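Local atomic coordinates of phenylalanine--tRNA ligase beta subunit (Pyrococcus horikoshii, PDB entry 2CXI), a protein that forms, with the alpha subunit, the synthetase that charges tRNA(Phe) with phenylalanine using ATP, its N-terminal part carrying the amino acid-editing domain. Residues A[76-80]-A[308-313]; A[141-147]-A[230-236]; A[151-157]-A[200-206]. One frame throughout, in Å; residues are numbered along the deposited sequence.

Contact 1 (A[76-80]-A[308-313]); sequences EKGLP and EKMMYE
Lys77 and Glu308 reach past each other at a slant on the outer side of this contact, where the loop 76-80 lies against the end of helix 300-309. The lysine chain starts with CG between its backbone N and carbonyl carbon (chi1 76°) and turns about its CG-CD bond, which brings CE to 3.4 Å from Glu308 OE1; NZ forms only a long salt bridge to that oxygen. Beside this pair Gly78 N donates to Glu308 O at 2.9 Å. The same carbonyl accepts Met311 N from the opposite face, closing the Schellman motif in which selenomethionine Met311, at positive phi, is the C-prime residue. Gly78 also sits between two CA-H...O contacts: its O lies 3.2 Å from Met311 CA, and its CA 3.4 Å from Tyr312 O. On the inner side the Pro80 ring stands at about a right angle to the Met311 side chain, CD against CB at 3.9 Å, while the Met311 side chain also touches Trp71 and Gln68 of helix 62-72. Leu79 CG rests on Glu313 CB at 3.8 Å. Tyr312 points away and its OH hydrogen-bonds to Asp341 OD2, part of a predicted magnesium site shared with the alpha subunit. The contact thus joins the N-terminal part of the chain to the B5 domain mainly through backbone polar groups at a helix end, with the long ion pair probably adding little.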
loop_
_atom_site.group_PDB
_atom_site.type_symbol
_atom_site.label_atom_id
_atom_site.label_comp_id
_atom_site.label_asym_id
_atom_site.label_seq_id
_atom_site.Cartn_x
_atom_site.Cartn_y
_atom_site.Cartn_z
ATOM N N GLU A 76 4.917 -38.964 22.849
ATOM C CA GLU A 76 4.097 -37.809 23.185
ATOM C C GLU A 76 2.773 -38.304 23.795
ATOM O O GLU A 76 2.460 -39.492 23.682
ATOM C CB GLU A 76 3.824 -36.953 21.951
ATOM C CG GLU A 76 5.075 -36.506 21.183
ATOM C CD GLU A 76 5.799 -35.337 21.841
ATOM O OE1 GLU A 76 5.298 -34.775 22.832
ATOM O OE2 GLU A 76 6.898 -34.976 21.358
ATOM N N LYS A 77 2.041 -37.412 24.470
ATOM C CA LYS A 77 0.720 -37.735 25.003
ATOM C C LYS A 77 -0.205 -36.527 25.067
ATOM O O LYS A 77 0.264 -35.392 25.042
ATOM C CB LYS A 77 0.773 -38.500 26.343
ATOM C CG LYS A 77 1.109 -37.703 27.591
ATOM C CD LYS A 77 1.038 -38.666 28.795
ATOM C CE LYS A 77 0.251 -38.064 29.941
ATOM N NZ LYS A 77 0.422 -38.901 31.170
ATOM N N GLY A 78 -1.515 -36.776 25.103
ATOM C CA GLY A 78 -2.500 -35.686 25.140
ATOM C C GLY A 78 -2.670 -34.992 23.806
ATOM O O GLY A 78 -2.362 -35.567 22.765
ATOM N N LEU A 79 -3.170 -33.756 23.835
ATOM C CA LEU A 79 -3.393 -32.990 22.636
ATOM C C LEU A 79 -2.079 -32.545 21.988
ATOM O O LEU A 79 -1.256 -31.945 22.668
ATOM C CB LEU A 79 -4.148 -31.702 22.969
ATOM C CG LEU A 79 -5.579 -31.335 22.645
ATOM C CD1 LEU A 79 -5.688 -29.829 22.887
ATOM C CD2 LEU A 79 -6.054 -31.720 21.244
ATOM N N PRO A 80 -1.881 -32.788 20.691
ATOM C CA PRO A 80 -0.723 -32.216 19.984
ATOM C C PRO A 80 -0.891 -30.709 19.877
ATOM O O PRO A 80 -1.972 -30.230 19.573
ATOM C CB PRO A 80 -0.763 -32.862 18.598
ATOM C CG PRO A 80 -2.112 -33.453 18.453
ATOM C CD PRO A 80 -2.691 -33.653 19.824
ATOM N N GLU A 308 -5.652 -40.107 26.319
ATOM C CA GLU A 308 -4.431 -39.328 26.061
ATOM C C GLU A 308 -3.489 -39.954 25.013
ATOM O O GLU A 308 -2.865 -39.222 24.272
ATOM C CB GLU A 308 -3.697 -38.975 27.363
ATOM C CG GLU A 308 -4.500 -38.023 28.238
ATOM C CD GLU A 308 -3.818 -37.697 29.560
ATOM O OE1 GLU A 308 -3.080 -38.552 30.072
ATOM O OE2 GLU A 308 -4.051 -36.587 30.088
ATOM N N LYS A 309 -3.399 -41.294 24.952
ATOM C CA LYS A 309 -2.684 -41.986 23.873
ATOM C C LYS A 309 -3.343 -41.818 22.507
ATOM O O LYS A 309 -2.717 -42.084 21.514
ATOM C CB LYS A 309 -2.576 -43.501 24.156
ATOM C CG LYS A 309 -1.644 -43.876 25.290
ATOM C CD LYS A 309 -1.750 -45.370 25.615
ATOM C CE LYS A 309 -0.927 -45.689 26.877
ATOM N NZ LYS A 309 -0.771 -47.174 27.055
HETATM N N MSE A 310 -4.613 -41.414 22.483
HETATM C CA MSE A 310 -5.399 -41.226 21.247
HETATM C C MSE A 310 -5.476 -39.743 20.877
HETATM O O MSE A 310 -6.235 -39.336 19.996
HETATM C CB MSE A 310 -6.785 -41.843 21.397
HETATM C CG MSE A 310 -6.725 -43.331 21.713
HETATM SE SE MSE A 310 -5.741 -44.292 20.221
HETATM C CE MSE A 310 -7.058 -44.094 18.728
HETATM N N MSE A 311 -4.645 -38.962 21.554
HETATM C CA MSE A 311 -4.414 -37.542 21.257
HETATM C C MSE A 311 -5.508 -36.628 21.791
HETATM O O MSE A 311 -5.676 -35.499 21.295
HETATM C CB MSE A 311 -4.166 -37.288 19.760
HETATM C CG MSE A 311 -2.992 -38.110 19.204
HETATM SE SE MSE A 311 -2.568 -37.667 17.370
HETATM C CE MSE A 311 -4.106 -38.133 16.610
ATOM N N TYR A 312 -6.210 -37.076 22.839
ATOM C CA TYR A 312 -7.214 -36.211 23.464
ATOM C C TYR A 312 -6.650 -35.475 24.667
ATOM O O TYR A 312 -5.851 -36.020 25.420
ATOM C CB TYR A 312 -8.460 -36.967 23.975
ATOM C CG TYR A 312 -9.345 -37.615 22.946
ATOM C CD1 TYR A 312 -10.526 -36.984 22.498
ATOM C CD2 TYR A 312 -9.052 -38.900 22.484
ATOM C CE1 TYR A 312 -11.362 -37.611 21.567
ATOM C CE2 TYR A 312 -9.890 -39.526 21.555
ATOM C CZ TYR A 312 -11.030 -38.901 21.125
ATOM O OH TYR A 312 -11.844 -39.549 20.219
ATOM N N GLU A 313 -7.134 -34.254 24.876
ATOM C CA GLU A 313 -7.038 -33.644 26.184
ATOM C C GLU A 313 -8.246 -34.088 26.968
ATOM O O GLU A 313 -9.345 -34.158 26.427
ATOM C CB GLU A 313 -6.983 -32.111 26.124
ATOM C CG GLU A 313 -6.988 -31.475 27.507
ATOM C CD GLU A 313 -7.067 -29.968 27.426
ATOM O OE1 GLU A 313 -6.039 -29.351 27.106
ATOM O OE2 GLU A 313 -8.161 -29.425 27.679
#

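Contact 2 (A[141-147]-A[230-236]); sequences AIGIFDF and NVFIDVT
Two neighbouring antiparallel strands of the B3/4 domain, 140-146 and 231-237, meet here in the mixed sheet of this editing fragment. Ala141-Thr236, Gly143-Asp234 and Phe145-Phe232 are the hydrogen-bonded pairs; the bond from Phe145 N to Phe232 O is weak, but its return, Phe232 N to Phe145 O, is 2.7 Å long and nearly straight at 168°. Beyond the strand end Phe147 N still donates to Asn230 O.

Ile142, Ile144, Ile233 and Val235 share one face of the sheet. Their branches lie side by side and point the same way, Ile142 CG1 4.0 Å from Val235 CG1, under helices 116-133 and 240-255. The other face carries Phe145 and Phe232 together with Ala141, Asp234 and Thr236. Phe145 has CG beside its own N (chi1 -55°), which lays the ring along the strand: CD1 meets the edge of the Phe232 ring at CD1, 4.0 Å away, and CE1 approaches Asp234 OD2 at 3.3 Å, the oxygen lying in the ring plane. The slightly positive ring edge probably suits the carboxylate, whose plane is turned 40° from it. A serine in place of Phe145 would probably leave a gap beside Phe232 and deprive Asp234 OD2 of its aromatic edge. Asp234 leans over Gly143, with OD2 3.0 Å from Gly143 CA, a place where a CB would collide with the carboxylate. On the flank of Phe232, Phe147 CB packs 4.1 Å from Phe232 CB. Thr236 OG1 is hydrogen-bonded to Arg101 NE. The other carboxylate oxygen, Asp234 OD1, is held by a water at 2.7 Å, which also donates to Ala141 O and accepts from Thr236 OG1.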
loop_
_atom_site.group_PDB
_atom_site.type_symbol
_atom_site.label_atom_id
_atom_site.label_comp_id
_atom_site.label_asym_id
_atom_site.label_seq_id
_atom_site.Cartn_x
_atom_site.Cartn_y
_atom_site.Cartn_z
ATOM N N ALA A 141 -9.731 -29.961 -3.645
ATOM C CA ALA A 141 -8.525 -29.971 -4.495
ATOM C C ALA A 141 -7.451 -29.154 -3.772
ATOM O O ALA A 141 -7.763 -28.104 -3.201
ATOM C CB ALA A 141 -8.840 -29.366 -5.897
ATOM N N ILE A 142 -6.226 -29.659 -3.743
ATOM C CA ILE A 142 -5.157 -29.027 -2.966
ATOM C C ILE A 142 -4.073 -28.614 -3.914
ATOM O O ILE A 142 -3.564 -29.431 -4.707
ATOM C CB ILE A 142 -4.574 -29.999 -1.875
ATOM C CG1 ILE A 142 -5.687 -30.391 -0.893
ATOM C CG2 ILE A 142 -3.304 -29.378 -1.139
ATOM C CD1 ILE A 142 -5.394 -31.734 -0.107
ATOM N N GLY A 143 -3.693 -27.352 -3.809
ATOM C CA GLY A 143 -2.471 -26.864 -4.482
ATOM C C GLY A 143 -1.359 -26.531 -3.469
ATOM O O GLY A 143 -1.632 -26.058 -2.332
ATOM N N ILE A 144 -0.111 -26.771 -3.879
ATOM C CA ILE A 144 1.058 -26.364 -3.076
ATOM C C ILE A 144 2.033 -25.594 -3.947
ATOM O O ILE A 144 2.252 -25.943 -5.119
ATOM C CB ILE A 144 1.739 -27.577 -2.434
ATOM C CG1 ILE A 144 0.771 -28.276 -1.478
ATOM C CG2 ILE A 144 2.917 -27.130 -1.606
ATOM C CD1 ILE A 144 1.238 -29.697 -1.133
ATOM N N PHE A 145 2.605 -24.543 -3.363
ATOM C CA PHE A 145 3.397 -23.548 -4.093
ATOM C C PHE A 145 4.573 -23.083 -3.255
ATOM O O PHE A 145 4.494 -23.057 -2.033
ATOM C CB PHE A 145 2.526 -22.343 -4.520
ATOM C CG PHE A 145 1.304 -22.749 -5.334
ATOM C CD1 PHE A 145 0.091 -23.008 -4.696
ATOM C CD2 PHE A 145 1.410 -22.989 -6.721
ATOM C CE1 PHE A 145 -1.041 -23.442 -5.430
ATOM C CE2 PHE A 145 0.295 -23.413 -7.464
ATOM C CZ PHE A 145 -0.931 -23.620 -6.817
ATOM N N ASP A 146 5.650 -22.685 -3.924
ATOM C CA ASP A 146 6.750 -22.031 -3.235
ATOM C C ASP A 146 6.408 -20.561 -2.972
ATOM O O ASP A 146 6.336 -19.724 -3.911
ATOM C CB ASP A 146 8.025 -22.145 -4.094
ATOM C CG ASP A 146 9.298 -21.761 -3.325
ATOM O OD1 ASP A 146 9.270 -20.849 -2.467
ATOM O OD2 ASP A 146 10.354 -22.397 -3.494
ATOM N N PHE A 147 6.193 -20.243 -1.700
ATOM C CA PHE A 147 5.747 -18.904 -1.291
ATOM C C PHE A 147 6.727 -17.784 -1.691
ATOM O O PHE A 147 6.310 -16.650 -2.040
ATOM C CB PHE A 147 5.466 -18.862 0.210
ATOM C CG PHE A 147 5.037 -17.486 0.701
ATOM C CD1 PHE A 147 3.818 -16.963 0.322
ATOM C CD2 PHE A 147 5.891 -16.713 1.497
ATOM C CE1 PHE A 147 3.392 -15.658 0.750
ATOM C CE2 PHE A 147 5.488 -15.413 1.937
ATOM C CZ PHE A 147 4.212 -14.916 1.557
ATOM N N ASN A 230 9.484 -22.347 2.124
ATOM C CA ASN A 230 8.228 -21.739 2.581
ATOM C C ASN A 230 7.162 -22.079 1.567
ATOM O O ASN A 230 7.309 -21.768 0.395
ATOM C CB ASN A 230 8.366 -20.203 2.678
ATOM C CG ASN A 230 9.502 -19.782 3.603
ATOM O OD1 ASN A 230 9.550 -20.196 4.756
ATOM N ND2 ASN A 230 10.443 -18.987 3.080
ATOM N N VAL A 231 6.136 -22.795 2.004
ATOM C CA VAL A 231 5.105 -23.303 1.101
ATOM C C VAL A 231 3.807 -22.525 1.304
ATOM O O VAL A 231 3.426 -22.202 2.440
ATOM C CB VAL A 231 4.879 -24.855 1.266
ATOM C CG1 VAL A 231 4.740 -25.227 2.667
ATOM C CG2 VAL A 231 3.611 -25.282 0.645
ATOM N N PHE A 232 3.148 -22.227 0.190
ATOM C CA PHE A 232 1.841 -21.596 0.197
ATOM C C PHE A 232 0.853 -22.697 -0.258
ATOM O O PHE A 232 1.046 -23.348 -1.309
ATOM C CB PHE A 232 1.830 -20.370 -0.748
ATOM C CG PHE A 232 0.457 -19.729 -0.906
ATOM C CD1 PHE A 232 -0.321 -19.964 -2.065
ATOM C CD2 PHE A 232 -0.062 -18.895 0.102
ATOM C CE1 PHE A 232 -1.600 -19.382 -2.210
ATOM C CE2 PHE A 232 -1.355 -18.315 -0.048
ATOM C CZ PHE A 232 -2.102 -18.558 -1.193
ATOM N N ILE A 233 -0.164 -22.939 0.545
ATOM C CA ILE A 233 -1.122 -24.051 0.223
ATOM C C ILE A 233 -2.507 -23.487 -0.041
ATOM O O ILE A 233 -2.967 -22.630 0.720
ATOM C CB ILE A 233 -1.186 -25.074 1.387
ATOM C CG1 ILE A 233 0.205 -25.694 1.714
ATOM C CG2 ILE A 233 -2.255 -26.223 1.086
ATOM C CD1 ILE A 233 0.290 -26.143 3.199
ATOM N N ASP A 234 -3.177 -23.941 -1.104
ATOM C CA ASP A 234 -4.579 -23.545 -1.321
ATOM C C ASP A 234 -5.441 -24.805 -1.322
ATOM O O ASP A 234 -4.994 -25.863 -1.811
ATOM C CB ASP A 234 -4.780 -22.717 -2.604
ATOM C CG ASP A 234 -4.951 -23.584 -3.882
ATOM O OD1 ASP A 234 -6.077 -23.634 -4.461
ATOM O OD2 ASP A 234 -4.023 -24.262 -4.364
ATOM N N VAL A 235 -6.647 -24.703 -0.773
ATOM C CA VAL A 235 -7.604 -25.799 -0.873
ATOM C C VAL A 235 -8.920 -25.215 -1.285
ATOM O O VAL A 235 -9.381 -24.250 -0.668
ATOM C CB VAL A 235 -7.818 -26.503 0.474
ATOM C CG1 VAL A 235 -8.602 -27.835 0.248
ATOM C CG2 VAL A 235 -6.467 -26.733 1.234
ATOM N N THR A 236 -9.498 -25.776 -2.346
ATOM C CA THR A 236 -10.776 -25.303 -2.856
ATOM C C THR A 236 -11.839 -26.403 -2.860
ATOM O O THR A 236 -11.505 -27.608 -2.920
ATOM C CB THR A 236 -10.648 -24.729 -4.272
ATOM O OG1 THR A 236 -10.013 -25.698 -5.125
ATOM C CG2 THR A 236 -9.715 -23.445 -4.298
HETATM O O HOH W 1 -7.365 -25.908 -5.128
HETATM O O HOH W 2 10.892 -21.152 -0.216
#

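Contact 3 (A[151-157]-A[200-206]); sequences KPPIYYK and PLLIDSE
Lys151 crosses Glu206 at a slant at the end of the antiparallel pair formed by strands 154-159 and 199-204, in the sheet of the B3/4 domain. Its CB lies 3.9 Å from Asp204 OD2, the oxygen that takes Lys151 N from above the carboxylate plane. With CG opposite the backbone N (chi1 -171°) and every later torsion extended, the chain runs straight toward Glu206 and the second subunit. CD passes Glu206 CG at 3.9 Å, CE lies near Glu206 OE2, and NZ ends in a salt bridge to that oxygen, whose place is less sure. NZ also forms a salt bridge to Asp117 and a hydrogen bond to Ser9 of the second subunit.

The backbone behind this lysine is held by Ser205, whose N donates to Lys151 O nearly in line with the carbonyl bond. Ser205 OG donates back to Pro153 O, after the cis peptide that precedes Pro153, in a bond modelled unusually short. Glu206 N donates to the other Asp204 oxygen, OD1, from above the carboxylate plane in an Asx turn, and Asn208 N also reaches OD1. Tyr155 turns its ring edge to this corner: Ile203 O and Ser205 OG lie in the ring plane, OG 3.6 Å from CE1, and a water in that plane joins OG to Tyr155 OH, which also bonds to Ser18 of the second subunit.

Along the strands, Tyr155 pairs with Ile203 and Lys157 with Leu201 by mutual backbone bonds. Ile154 CG2 touches Leu202 CD1 at 3.5 Å, and the Tyr156 ring runs beside Pro200, CE1 3.6 Å from CB; Tyr156 OH bonds to Arg101 O. Apolar contacts thus serve the sheet, while Lys151 and Tyr155 serve the subunit interface; the lysine's charge is probably balanced chiefly by Asp117 of the second subunit, less certainly by Glu206.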
loop_
_atom_site.group_PDB
_atom_site.type_symbol
_atom_site.label_atom_id
_atom_site.label_comp_id
_atom_site.label_asym_id
_atom_site.label_seq_id
_atom_site.Cartn_x
_atom_site.Cartn_y
_atom_site.Cartn_z
ATOM N N LYS A 151 3.913 -13.314 -5.509
ATOM C CA LYS A 151 3.779 -11.969 -4.952
ATOM C C LYS A 151 2.354 -11.723 -4.468
ATOM O O LYS A 151 1.442 -11.505 -5.272
ATOM C CB LYS A 151 4.206 -10.899 -5.959
ATOM C CG LYS A 151 4.291 -9.486 -5.348
ATOM C CD LYS A 151 4.680 -8.457 -6.451
ATOM C CE LYS A 151 4.988 -7.103 -5.862
ATOM N NZ LYS A 151 5.699 -6.204 -6.881
ATOM N N PRO A 152 2.199 -11.709 -3.157
ATOM C CA PRO A 152 0.908 -11.447 -2.515
ATOM C C PRO A 152 0.569 -9.908 -2.636
ATOM O O PRO A 152 1.485 -9.109 -2.872
ATOM C CB PRO A 152 1.162 -11.851 -1.073
ATOM C CG PRO A 152 2.648 -11.503 -0.857
ATOM C CD PRO A 152 3.296 -11.890 -2.183
ATOM N N PRO A 153 -0.694 -9.493 -2.537
ATOM C CA PRO A 153 -1.858 -10.354 -2.249
ATOM C C PRO A 153 -2.135 -11.392 -3.339
ATOM O O PRO A 153 -1.700 -11.224 -4.507
ATOM C CB PRO A 153 -3.015 -9.327 -2.210
ATOM C CG PRO A 153 -2.356 -8.125 -1.617
ATOM C CD PRO A 153 -1.054 -8.054 -2.393
ATOM N N ILE A 154 -2.876 -12.438 -2.962
ATOM C CA ILE A 154 -3.229 -13.516 -3.923
ATOM C C ILE A 154 -4.732 -13.441 -4.191
ATOM O O ILE A 154 -5.503 -13.100 -3.286
ATOM C CB ILE A 154 -2.808 -14.936 -3.374
ATOM C CG1 ILE A 154 -1.321 -14.958 -2.964
ATOM C CG2 ILE A 154 -3.157 -16.028 -4.393
ATOM C CD1 ILE A 154 -0.306 -14.656 -4.076
ATOM N N TYR A 155 -5.129 -13.735 -5.420
ATOM C CA TYR A 155 -6.540 -13.693 -5.866
ATOM C C TYR A 155 -7.013 -15.051 -6.365
ATOM O O TYR A 155 -6.391 -15.618 -7.216
ATOM C CB TYR A 155 -6.673 -12.675 -7.010
ATOM C CG TYR A 155 -6.288 -11.299 -6.553
ATOM C CD1 TYR A 155 -4.959 -10.897 -6.543
ATOM C CD2 TYR A 155 -7.268 -10.413 -6.078
ATOM C CE1 TYR A 155 -4.585 -9.611 -6.080
ATOM C CE2 TYR A 155 -6.935 -9.175 -5.626
ATOM C CZ TYR A 155 -5.598 -8.768 -5.627
ATOM O OH TYR A 155 -5.299 -7.498 -5.168
ATOM N N TYR A 156 -8.085 -15.567 -5.773
ATOM C CA TYR A 156 -8.781 -16.731 -6.292
ATOM C C TYR A 156 -10.053 -16.183 -6.984
ATOM O O TYR A 156 -10.972 -15.684 -6.312
ATOM C CB TYR A 156 -9.083 -17.685 -5.126
ATOM C CG TYR A 156 -9.924 -18.874 -5.506
ATOM C CD1 TYR A 156 -9.637 -19.627 -6.650
ATOM C CD2 TYR A 156 -10.984 -19.278 -4.684
ATOM C CE1 TYR A 156 -10.430 -20.728 -6.988
ATOM C CE2 TYR A 156 -11.750 -20.389 -4.998
ATOM C CZ TYR A 156 -11.467 -21.091 -6.167
ATOM O OH TYR A 156 -12.262 -22.159 -6.497
ATOM N N LYS A 157 -10.046 -16.180 -8.307
ATOM C CA LYS A 157 -11.033 -15.420 -9.080
ATOM C C LYS A 157 -11.742 -16.185 -10.196
ATOM O O LYS A 157 -11.258 -17.212 -10.676
ATOM C CB LYS A 157 -10.377 -14.143 -9.669
ATOM C CG LYS A 157 -9.329 -14.441 -10.771
ATOM C CD LYS A 157 -8.909 -13.149 -11.430
ATOM C CE LYS A 157 -7.943 -13.436 -12.584
ATOM N NZ LYS A 157 -8.039 -12.420 -13.728
ATOM N N PRO A 200 -12.184 -20.945 -12.519
ATOM C CA PRO A 200 -11.454 -20.459 -11.340
ATOM C C PRO A 200 -9.973 -20.315 -11.698
ATOM O O PRO A 200 -9.405 -21.182 -12.377
ATOM C CB PRO A 200 -11.646 -21.588 -10.293
ATOM C CG PRO A 200 -12.751 -22.491 -10.855
ATOM C CD PRO A 200 -12.666 -22.338 -12.345
ATOM N N LEU A 201 -9.373 -19.224 -11.255
ATOM C CA LEU A 201 -7.958 -19.009 -11.459
ATOM C C LEU A 201 -7.344 -18.494 -10.143
ATOM O O LEU A 201 -7.917 -17.640 -9.473
ATOM C CB LEU A 201 -7.752 -17.996 -12.600
ATOM C CG LEU A 201 -6.512 -18.169 -13.464
ATOM C CD1 LEU A 201 -6.548 -19.546 -14.149
ATOM C CD2 LEU A 201 -6.478 -17.041 -14.522
ATOM N N LEU A 202 -6.192 -19.039 -9.789
ATOM C CA LEU A 202 -5.420 -18.566 -8.630
ATOM C C LEU A 202 -4.209 -17.779 -9.158
ATOM O O LEU A 202 -3.370 -18.343 -9.834
ATOM C CB LEU A 202 -4.938 -19.777 -7.812
ATOM C CG LEU A 202 -4.295 -19.500 -6.440
ATOM C CD1 LEU A 202 -5.226 -18.658 -5.441
ATOM C CD2 LEU A 202 -3.764 -20.829 -5.825
ATOM N N ILE A 203 -4.145 -16.486 -8.859
ATOM C CA ILE A 203 -3.230 -15.570 -9.548
ATOM C C ILE A 203 -2.621 -14.584 -8.559
ATOM O O ILE A 203 -3.286 -14.195 -7.554
ATOM C CB ILE A 203 -3.984 -14.854 -10.736
ATOM C CG1 ILE A 203 -3.019 -13.968 -11.545
ATOM C CG2 ILE A 203 -5.083 -13.968 -10.275
ATOM C CD1 ILE A 203 -3.545 -13.640 -12.970
ATOM N N ASP A 204 -1.363 -14.205 -8.767
ATOM C CA ASP A 204 -0.756 -13.341 -7.785
ATOM C C ASP A 204 -0.877 -11.879 -8.238
ATOM O O ASP A 204 -1.510 -11.584 -9.273
ATOM C CB ASP A 204 0.672 -13.759 -7.383
ATOM C CG ASP A 204 1.752 -13.389 -8.431
ATOM O OD1 ASP A 204 1.450 -12.741 -9.459
ATOM O OD2 ASP A 204 2.948 -13.725 -8.273
ATOM N N SER A 205 -0.308 -10.989 -7.435
ATOM C CA SER A 205 -0.506 -9.528 -7.630
ATOM C C SER A 205 0.155 -8.917 -8.842
ATOM O O SER A 205 -0.176 -7.789 -9.228
ATOM C CB SER A 205 -0.057 -8.801 -6.393
ATOM O OG SER A 205 -1.131 -8.955 -5.516
ATOM N N GLU A 206 1.075 -9.649 -9.447
ATOM C CA GLU A 206 1.607 -9.249 -10.735
ATOM C C GLU A 206 1.058 -10.031 -11.917
ATOM O O GLU A 206 1.641 -10.008 -12.999
ATOM C CB GLU A 206 3.111 -9.382 -10.702
ATOM C CG GLU A 206 3.806 -8.115 -10.219
ATOM C CD GLU A 206 5.289 -8.324 -10.110
ATOM O OE1 GLU A 206 5.859 -8.858 -11.084
ATOM O OE2 GLU A 206 5.867 -7.999 -9.045
HETATM O O HOH W 3 -2.880 -6.549 -5.347
#

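How the contacts relate
Contacts 2 and 3 belong to one sheet of the B3/4 domain, their centres 12 Å apart, and they touch: Leu202 packs on Asp234 and Phe145, Tyr156 on Thr236, and Ile154 on Phe232. Contact 2 is the buried one, built on a regular strand ladder with helices over its aliphatic face. Contact 3, farther from the chain's centre, keeps the ladder but ends in charged and hydroxyl groups that reach a second subunit. Contact 1 lies across the chain's centre from both, about 17 Å from contact 2 at the nearest atoms; partly buried and without strand pairing, it joins a loop to a helix end of the B5 domain.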